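Uncharacterized protein (Bacteroides ovatus CL02T12C04, PDB 6PTM) probably hydrolyses carrageenan oligosaccharides from their chain ends, as an exo-acting glycoside hydrolase of family GH42. Local coordinates at residues L584-P596 / L674-K686. Sequence-based numbering, arbitrary orientation.
Sequences LRIYEKLNFSGLP and LNEMKNEALAAVK
Lys678 NZ and Ser593 OG are joined by one water that four groups grip. The water gives a hydrogen to Lys589 O at 2.8 Å and accepts from Lys678 NZ and from Phe592 N. It also bonds Ser593 OG, at 2.6 Å. Lys678 reaches it with an extended chain, and on the way its CB and CG pass alongside Leu590 CD2, the two side chains pointing opposite ways. The direct bond is Lys589 NZ to Asn675 OD1, 2.6 Å, with a C=O...N angle of 165°, so the amine lies almost straight out from the carbonyl. The bond is short and bent on the amine's side, Lys589 CE also lying close to OD1. A bend at chi2 (68°) turns the Lys589 chain across Leu674, its CG 4.0 Å from Leu674 CG. With an alanine at Lys589, Asn675 OD1 would probably lose this donor and one side of Leu674 its cover. Leu674 spreads its two methyls: CD2 meets Arg585 CG and CD, and CD1 meets Ile586 CD1. The Arg585 guanidinium turns instead to Asp582. Deeper, Ile586 CD1 lies 3.7 Å from Met677 SD. Farther along, Leu595 CD1 rests against Leu682 CD2 and Val685 CG1. The helices cross at -50° and flank a parallel sheet of strand order 2-1-3-4-5, a flavodoxin-like domain, probably as in GH42 relatives. Ile586 touches strand 564-567 and Leu590 strand 597-600; Ala681 and Val685 also reach strand 564-567. The chemistry is thus divided: apolar groups pack against the sheet, while outside each amine has its own oxygen partner, Asn675 OD1 for Lys589, the water for Lys678.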
ATOM      1  N   LEU A 584      16.809   2.024   0.483  1.00 15.33           N
ATOM      2  CA  LEU A 584      16.422   0.860   1.319  1.00 15.73           C
ATOM      3  C   LEU A 584      17.537   0.571   2.331  1.00 16.51           C
ATOM      4  O   LEU A 584      17.208   0.245   3.460  1.00 15.34           O
ATOM      5  CB  LEU A 584      16.114  -0.362   0.434  1.00 15.18           C
ATOM      6  CG  LEU A 584      15.717  -1.633   1.179  1.00 15.07           C
ATOM      7  CD1 LEU A 584      14.512  -1.376   2.072  1.00 15.31           C
ATOM      8  CD2 LEU A 584      15.429  -2.789   0.219  1.00 15.15           C
ATOM      9  N   ARG A 585      18.818   0.640   1.952  1.00 16.36           N
ATOM     10  CA  ARG A 585      19.905   0.207   2.862  1.00 16.25           C
ATOM     11  C   ARG A 585      19.861   1.075   4.129  1.00 16.70           C
ATOM     12  O   ARG A 585      19.936   0.499   5.247  1.00 16.48           O
ATOM     13  CB  ARG A 585      21.262   0.211   2.143  1.00 17.21           C
ATOM     14  CG  ARG A 585      22.370  -0.513   2.908  1.00 17.79           C
ATOM     15  CD  ARG A 585      23.744  -0.508   2.204  1.00 20.20           C
ATOM     16  NE  ARG A 585      23.546  -0.928   0.822  1.00 20.34           N
ATOM     17  CZ  ARG A 585      23.542  -0.118  -0.234  1.00 21.15           C
ATOM     18  NH1 ARG A 585      23.810   1.173  -0.126  1.00 20.33           N
ATOM     19  NH2 ARG A 585      23.254  -0.622  -1.413  1.00 22.23           N
ATOM     20  N   ILE A 586      19.660   2.394   3.994  1.00 15.39           N
ATOM     21  CA  ILE A 586      19.667   3.325   5.150  1.00 16.00           C
ATOM     22  C   ILE A 586      18.332   3.175   5.912  1.00 15.92           C
ATOM     23  O   ILE A 586      18.365   3.129   7.164  1.00 15.64           O
ATOM     24  CB  ILE A 586      20.004   4.790   4.767  1.00 15.91           C
ATOM     25  CG1 ILE A 586      19.963   5.705   5.992  1.00 16.89           C
ATOM     26  CG2 ILE A 586      19.097   5.352   3.686  1.00 15.62           C
ATOM     27  CD1 ILE A 586      20.818   5.259   7.187  1.00 17.18           C
ATOM     28  N   TYR A 587      17.206   3.019   5.217  1.00 15.01           N
ATOM     29  CA  TYR A 587      15.888   2.737   5.859  1.00 15.21           C
ATOM     30  C   TYR A 587      15.990   1.501   6.753  1.00 14.83           C
ATOM     31  O   TYR A 587      15.603   1.560   7.921  1.00 14.53           O
ATOM     32  CB  TYR A 587      14.806   2.473   4.812  1.00 15.09           C
ATOM     33  CG  TYR A 587      13.441   2.201   5.376  1.00 15.01           C
ATOM     34  CD1 TYR A 587      12.665   3.218   5.910  1.00 16.42           C
ATOM     35  CD2 TYR A 587      12.947   0.909   5.447  1.00 15.90           C
ATOM     36  CE1 TYR A 587      11.409   2.968   6.454  1.00 16.51           C
ATOM     37  CE2 TYR A 587      11.687   0.640   5.978  1.00 16.81           C
ATOM     38  CZ  TYR A 587      10.907   1.675   6.460  1.00 16.01           C
ATOM     39  OH  TYR A 587       9.689   1.415   6.969  1.00 16.65           O
ATOM     40  N   GLU A 588      16.467   0.388   6.195  1.00 15.93           N
ATOM     41  CA  GLU A 588      16.633  -0.911   6.918  1.00 16.29           C
ATOM     42  C   GLU A 588      17.552  -0.714   8.136  1.00 17.30           C
ATOM     43  O   GLU A 588      17.276  -1.257   9.241  1.00 15.70           O
ATOM     44  CB  GLU A 588      17.219  -1.928   5.950  1.00 17.72           C
ATOM     45  CG  GLU A 588      17.477  -3.289   6.541  1.00 18.34           C
ATOM     46  CD  GLU A 588      17.978  -4.286   5.513  1.00 19.89           C
ATOM     47  OE1 GLU A 588      18.979  -3.975   4.813  1.00 18.94           O
ATOM     48  OE2 GLU A 588      17.387  -5.372   5.425  1.00 20.81           O
ATOM     49  N   LYS A 589      18.625   0.038   7.940  1.00 16.46           N
ATOM     50  CA  LYS A 589      19.618   0.308   8.996  1.00 16.40           C
ATOM     51  C   LYS A 589      18.941   1.024  10.159  1.00 16.28           C
ATOM     52  O   LYS A 589      19.298   0.729  11.277  1.00 14.83           O
ATOM     53  CB  LYS A 589      20.789   1.102   8.409  1.00 18.41           C
ATOM     54  CG  LYS A 589      21.947   1.261   9.359  1.00 21.55           C
ATOM     55  CD  LYS A 589      22.631  -0.071   9.629  1.00 22.12           C
ATOM     56  CE  LYS A 589      23.947   0.084  10.344  1.00 25.52           C
ATOM     57  NZ  LYS A 589      24.568  -1.256  10.502  1.00 29.50           N
ATOM     58  N   LEU A 590      17.969   1.908   9.907  1.00 16.41           N
ATOM     59  CA  LEU A 590      17.375   2.756  10.960  1.00 17.46           C
ATOM     60  C   LEU A 590      16.085   2.141  11.535  1.00 17.11           C
ATOM     61  O   LEU A 590      15.691   2.569  12.581  1.00 17.35           O
ATOM     62  CB  LEU A 590      17.091   4.155  10.400  1.00 17.17           C
ATOM     63  CG  LEU A 590      18.288   4.985   9.933  1.00 17.48           C
ATOM     64  CD1 LEU A 590      17.796   6.335   9.421  1.00 16.00           C
ATOM     65  CD2 LEU A 590      19.326   5.160  11.033  1.00 18.18           C
ATOM     66  N   ASN A 591      15.446   1.199  10.855  1.00 17.54           N
ATOM     67  CA  ASN A 591      14.019   0.850  11.076  1.00 17.39           C
ATOM     68  C   ASN A 591      13.780  -0.146  12.226  1.00 17.99           C
ATOM     69  O   ASN A 591      12.578  -0.400  12.547  1.00 16.80           O
ATOM     70  CB  ASN A 591      13.377   0.214   9.849  1.00 17.87           C
ATOM     71  CG  ASN A 591      11.875   0.167  10.000  1.00 17.59           C
ATOM     72  OD1 ASN A 591      11.275   1.187  10.321  1.00 17.74           O
ATOM     73  ND2 ASN A 591      11.287  -1.003   9.814  1.00 16.74           N
ATOM     74  N   PHE A 592      14.823  -0.658  12.878  1.00 17.30           N
ATOM     75  CA  PHE A 592      14.640  -1.674  13.944  1.00 17.01           C
ATOM     76  C   PHE A 592      15.172  -1.132  15.266  1.00 16.79           C
ATOM     77  O   PHE A 592      15.661  -1.927  16.059  1.00 15.42           O
ATOM     78  CB  PHE A 592      15.286  -3.005  13.519  1.00 17.09           C
ATOM     79  CG  PHE A 592      14.701  -3.539  12.244  1.00 16.25           C
ATOM     80  CD1 PHE A 592      15.201  -3.121  11.019  1.00 16.37           C
ATOM     81  CD2 PHE A 592      13.604  -4.372  12.263  1.00 15.21           C
ATOM     82  CE1 PHE A 592      14.643  -3.566   9.844  1.00 16.04           C
ATOM     83  CE2 PHE A 592      13.052  -4.827  11.081  1.00 16.88           C
ATOM     84  CZ  PHE A 592      13.557  -4.402   9.870  1.00 16.10           C
ATOM     85  N   SER A 593      14.980   0.159  15.535  1.00 16.62           N
ATOM     86  CA  SER A 593      15.459   0.830  16.777  1.00 14.92           C
ATOM     87  C   SER A 593      14.282   1.377  17.595  1.00 14.33           C
ATOM     88  O   SER A 593      14.536   2.231  18.451  1.00 16.28           O
ATOM     89  CB  SER A 593      16.453   1.931  16.449  1.00 14.60           C
ATOM     90  OG  SER A 593      17.562   1.415  15.744  1.00 14.98           O
ATOM     91  N   GLY A 594      13.031   0.985  17.296  1.00 14.11           N
ATOM     92  CA  GLY A 594      11.851   1.422  18.049  1.00 13.37           C
ATOM     93  C   GLY A 594      11.243   2.738  17.568  1.00 14.55           C
ATOM     94  O   GLY A 594      10.270   3.205  18.193  1.00 13.74           O
ATOM     95  N   LEU A 595      11.791   3.341  16.519  1.00 15.05           N
ATOM     96  CA  LEU A 595      11.376   4.669  15.996  1.00 14.90           C
ATOM     97  C   LEU A 595      10.731   4.506  14.631  1.00 14.36           C
ATOM     98  O   LEU A 595      11.237   3.782  13.779  1.00 15.76           O
ATOM     99  CB  LEU A 595      12.608   5.551  15.844  1.00 15.81           C
ATOM    100  CG  LEU A 595      13.341   5.920  17.130  1.00 17.20           C
ATOM    101  CD1 LEU A 595      14.589   6.707  16.784  1.00 18.90           C
ATOM    102  CD2 LEU A 595      12.417   6.683  18.078  1.00 17.80           C
ATOM    103  N   PRO A 596       9.608   5.199  14.367  1.00 14.35           N
ATOM    104  CA  PRO A 596       9.083   5.302  13.013  1.00 13.12           C
ATOM    105  C   PRO A 596      10.118   6.055  12.195  1.00 13.71           C
ATOM    106  O   PRO A 596      10.506   7.139  12.611  1.00 14.68           O
ATOM    107  CB  PRO A 596       7.757   6.068  13.174  1.00 13.55           C
ATOM    108  CG  PRO A 596       7.447   6.010  14.649  1.00 12.65           C
ATOM    109  CD  PRO A 596       8.785   5.915  15.352  1.00 13.36           C
ATOM    110  N   LEU A 674      27.589   3.885   7.057  1.00 26.66           N
ATOM    111  CA  LEU A 674      26.207   3.582   7.496  1.00 29.25           C
ATOM    112  C   LEU A 674      26.172   3.521   9.022  1.00 30.24           C
ATOM    113  O   LEU A 674      25.256   4.118   9.626  1.00 30.12           O
ATOM    114  CB  LEU A 674      25.821   2.249   6.865  1.00 31.66           C
ATOM    115  CG  LEU A 674      24.394   2.120   6.377  1.00 34.87           C
ATOM    116  CD1 LEU A 674      23.843   3.434   5.871  1.00 35.45           C
ATOM    117  CD2 LEU A 674      24.328   1.072   5.289  1.00 36.75           C
ATOM    118  N   ASN A 675      27.172   2.888   9.642  1.00 29.62           N
ATOM    119  CA  ASN A 675      27.208   2.748  11.123  1.00 29.62           C
ATOM    120  C   ASN A 675      27.325   4.132  11.741  1.00 24.63           C
ATOM    121  O   ASN A 675      26.525   4.451  12.616  1.00 24.14           O
ATOM    122  CB  ASN A 675      28.300   1.789  11.611  1.00 32.05           C
ATOM    123  CG  ASN A 675      27.889   0.339  11.475  1.00 38.26           C
ATOM    124  OD1 ASN A 675      26.738   0.026  11.155  1.00 46.39           O
ATOM    125  ND2 ASN A 675      28.822  -0.562  11.715  1.00 32.83           N
ATOM    126  N   GLU A 676      28.262   4.945  11.276  1.00 23.60           N
ATOM    127  CA  GLU A 676      28.382   6.336  11.761  1.00 24.28           C
ATOM    128  C   GLU A 676      27.048   7.051  11.535  1.00 22.97           C
ATOM    129  O   GLU A 676      26.599   7.784  12.422  1.00 23.31           O
ATOM    130  CB  GLU A 676      29.490   7.087  11.021  1.00 25.92           C
ATOM    131  CG  GLU A 676      30.872   6.503  11.253  1.00 29.48           C
ATOM    132  CD  GLU A 676      31.982   7.217  10.509  1.00 29.86           C
ATOM    133  OE1 GLU A 676      31.679   8.200   9.816  1.00 26.56           O
ATOM    134  OE2 GLU A 676      33.156   6.798  10.657  1.00 35.40           O
ATOM    135  N   MET A 677      26.450   6.900  10.357  1.00 22.88           N
ATOM    136  CA  MET A 677      25.212   7.676  10.057  1.00 23.12           C
ATOM    137  C   MET A 677      24.142   7.269  11.074  1.00 19.76           C
ATOM    138  O   MET A 677      23.531   8.154  11.689  1.00 19.64           O
ATOM    139  CB  MET A 677      24.732   7.421   8.625  1.00 23.09           C
ATOM    140  CG  MET A 677      23.408   8.086   8.295  1.00 24.49           C
ATOM    141  SD  MET A 677      23.136   8.126   6.515  1.00 24.47           S
ATOM    142  CE  MET A 677      24.241   9.474   6.068  1.00 24.41           C
ATOM    143  N   LYS A 678      23.970   5.962  11.314  1.00 22.14           N
ATOM    144  CA  LYS A 678      23.003   5.484  12.341  1.00 22.49           C
ATOM    145  C   LYS A 678      23.362   6.047  13.722  1.00 23.97           C
ATOM    146  O   LYS A 678      22.447   6.553  14.420  1.00 22.02           O
ATOM    147  CB  LYS A 678      22.911   3.961  12.381  1.00 22.46           C
ATOM    148  CG  LYS A 678      22.110   3.440  13.565  1.00 24.54           C
ATOM    149  CD  LYS A 678      21.958   1.933  13.558  1.00 27.03           C
ATOM    150  CE  LYS A 678      21.326   1.399  14.824  1.00 29.59           C
ATOM    151  NZ  LYS A 678      20.682   0.097  14.567  1.00 37.03           N
ATOM    152  N   ASN A 679      24.636   5.971  14.140  1.00 28.70           N
ATOM    153  CA  ASN A 679      25.068   6.449  15.484  1.00 27.31           C
ATOM    154  C   ASN A 679      24.714   7.929  15.618  1.00 24.62           C
ATOM    155  O   ASN A 679      24.132   8.335  16.648  1.00 19.62           O
ATOM    156  CB  ASN A 679      26.563   6.241  15.744  1.00 33.43           C
ATOM    157  CG  ASN A 679      26.928   4.779  15.819  1.00 38.43           C
ATOM    158  OD1 ASN A 679      26.054   3.927  15.966  1.00 43.28           O
ATOM    159  ND2 ASN A 679      28.210   4.477  15.671  1.00 43.92           N
ATOM    160  N   GLU A 680      25.038   8.743  14.616  1.00 25.56           N
ATOM    161  CA  GLU A 680      24.711  10.193  14.719  1.00 26.25           C
ATOM    162  C   GLU A 680      23.175  10.378  14.726  1.00 22.74           C
ATOM    163  O   GLU A 680      22.668  11.179  15.523  1.00 21.00           O
ATOM    164  CB  GLU A 680      25.450  10.951  13.616  1.00 27.92           C
ATOM    165  CG  GLU A 680      26.957  10.872  13.788  1.00 29.90           C
ATOM    166  CD  GLU A 680      27.496  11.695  14.945  1.00 31.80           C
ATOM    167  OE1 GLU A 680      26.722  12.421  15.567  1.00 32.73           O
ATOM    168  OE2 GLU A 680      28.690  11.593  15.221  1.00 36.37           O
ATOM    169  N   ALA A 681      22.434   9.631  13.909  1.00 21.79           N
ATOM    170  CA  ALA A 681      20.948   9.771  13.836  1.00 23.63           C
ATOM    171  C   ALA A 681      20.334   9.515  15.219  1.00 20.71           C
ATOM    172  O   ALA A 681      19.534  10.337  15.705  1.00 20.26           O
ATOM    173  CB  ALA A 681      20.370   8.843  12.789  1.00 21.90           C
ATOM    174  N   LEU A 682      20.712   8.414  15.864  1.00 24.70           N
ATOM    175  CA  LEU A 682      20.123   8.051  17.179  1.00 23.48           C
ATOM    176  C   LEU A 682      20.595   9.056  18.251  1.00 23.95           C
ATOM    177  O   LEU A 682      19.783   9.387  19.134  1.00 21.77           O
ATOM    178  CB  LEU A 682      20.460   6.597  17.502  1.00 24.36           C
ATOM    179  CG  LEU A 682      19.829   5.566  16.561  1.00 25.49           C
ATOM    180  CD1 LEU A 682      20.140   4.154  17.046  1.00 26.50           C
ATOM    181  CD2 LEU A 682      18.323   5.738  16.465  1.00 25.04           C
ATOM    182  N   ALA A 683      21.804   9.615  18.148  1.00 21.36           N
ATOM    183  CA  ALA A 683      22.269  10.638  19.118  1.00 22.40           C
ATOM    184  C   ALA A 683      21.359  11.870  19.026  1.00 22.22           C
ATOM    185  O   ALA A 683      20.997  12.461  20.074  1.00 21.74           O
ATOM    186  CB  ALA A 683      23.721  10.979  18.852  1.00 23.75           C
ATOM    187  N   ALA A 684      20.999  12.272  17.799  1.00 22.73           N
ATOM    188  CA  ALA A 684      20.161  13.462  17.541  1.00 21.43           C
ATOM    189  C   ALA A 684      18.803  13.202  18.181  1.00 22.13           C
ATOM    190  O   ALA A 684      18.163  14.141  18.694  1.00 21.82           O
ATOM    191  CB  ALA A 684      20.049  13.752  16.055  1.00 22.00           C
ATOM    192  N   VAL A 685      18.345  11.954  18.164  1.00 22.03           N
ATOM    193  CA  VAL A 685      17.009  11.692  18.752  1.00 20.32           C
ATOM    194  C   VAL A 685      17.146  11.712  20.285  1.00 21.59           C
ATOM    195  O   VAL A 685      16.272  12.310  20.955  1.00 17.99           O
ATOM    196  CB  VAL A 685      16.412  10.394  18.198  1.00 20.70           C
ATOM    197  CG1 VAL A 685      15.087  10.082  18.888  1.00 20.66           C
ATOM    198  CG2 VAL A 685      16.246  10.462  16.688  1.00 20.62           C
ATOM    199  N   LYS A 686      18.202  11.099  20.824  1.00 24.13           N
ATOM    200  CA  LYS A 686      18.491  11.078  22.292  1.00 28.11           C
ATOM    201  C   LYS A 686      18.599  12.534  22.785  1.00 27.48           C
ATOM    202  O   LYS A 686      17.938  12.850  23.789  1.00 26.71           O
ATOM    203  CB  LYS A 686      19.740  10.238  22.619  1.00 29.94           C
ATOM    204  CG  LYS A 686      19.853   9.706  24.058  1.00 31.07           C
ATOM    205  CD  LYS A 686      21.161   8.975  24.403  1.00 31.39           C
TER
HETATM  206  O   HOH W   1      17.771   0.045  13.486  1.00 17.24           O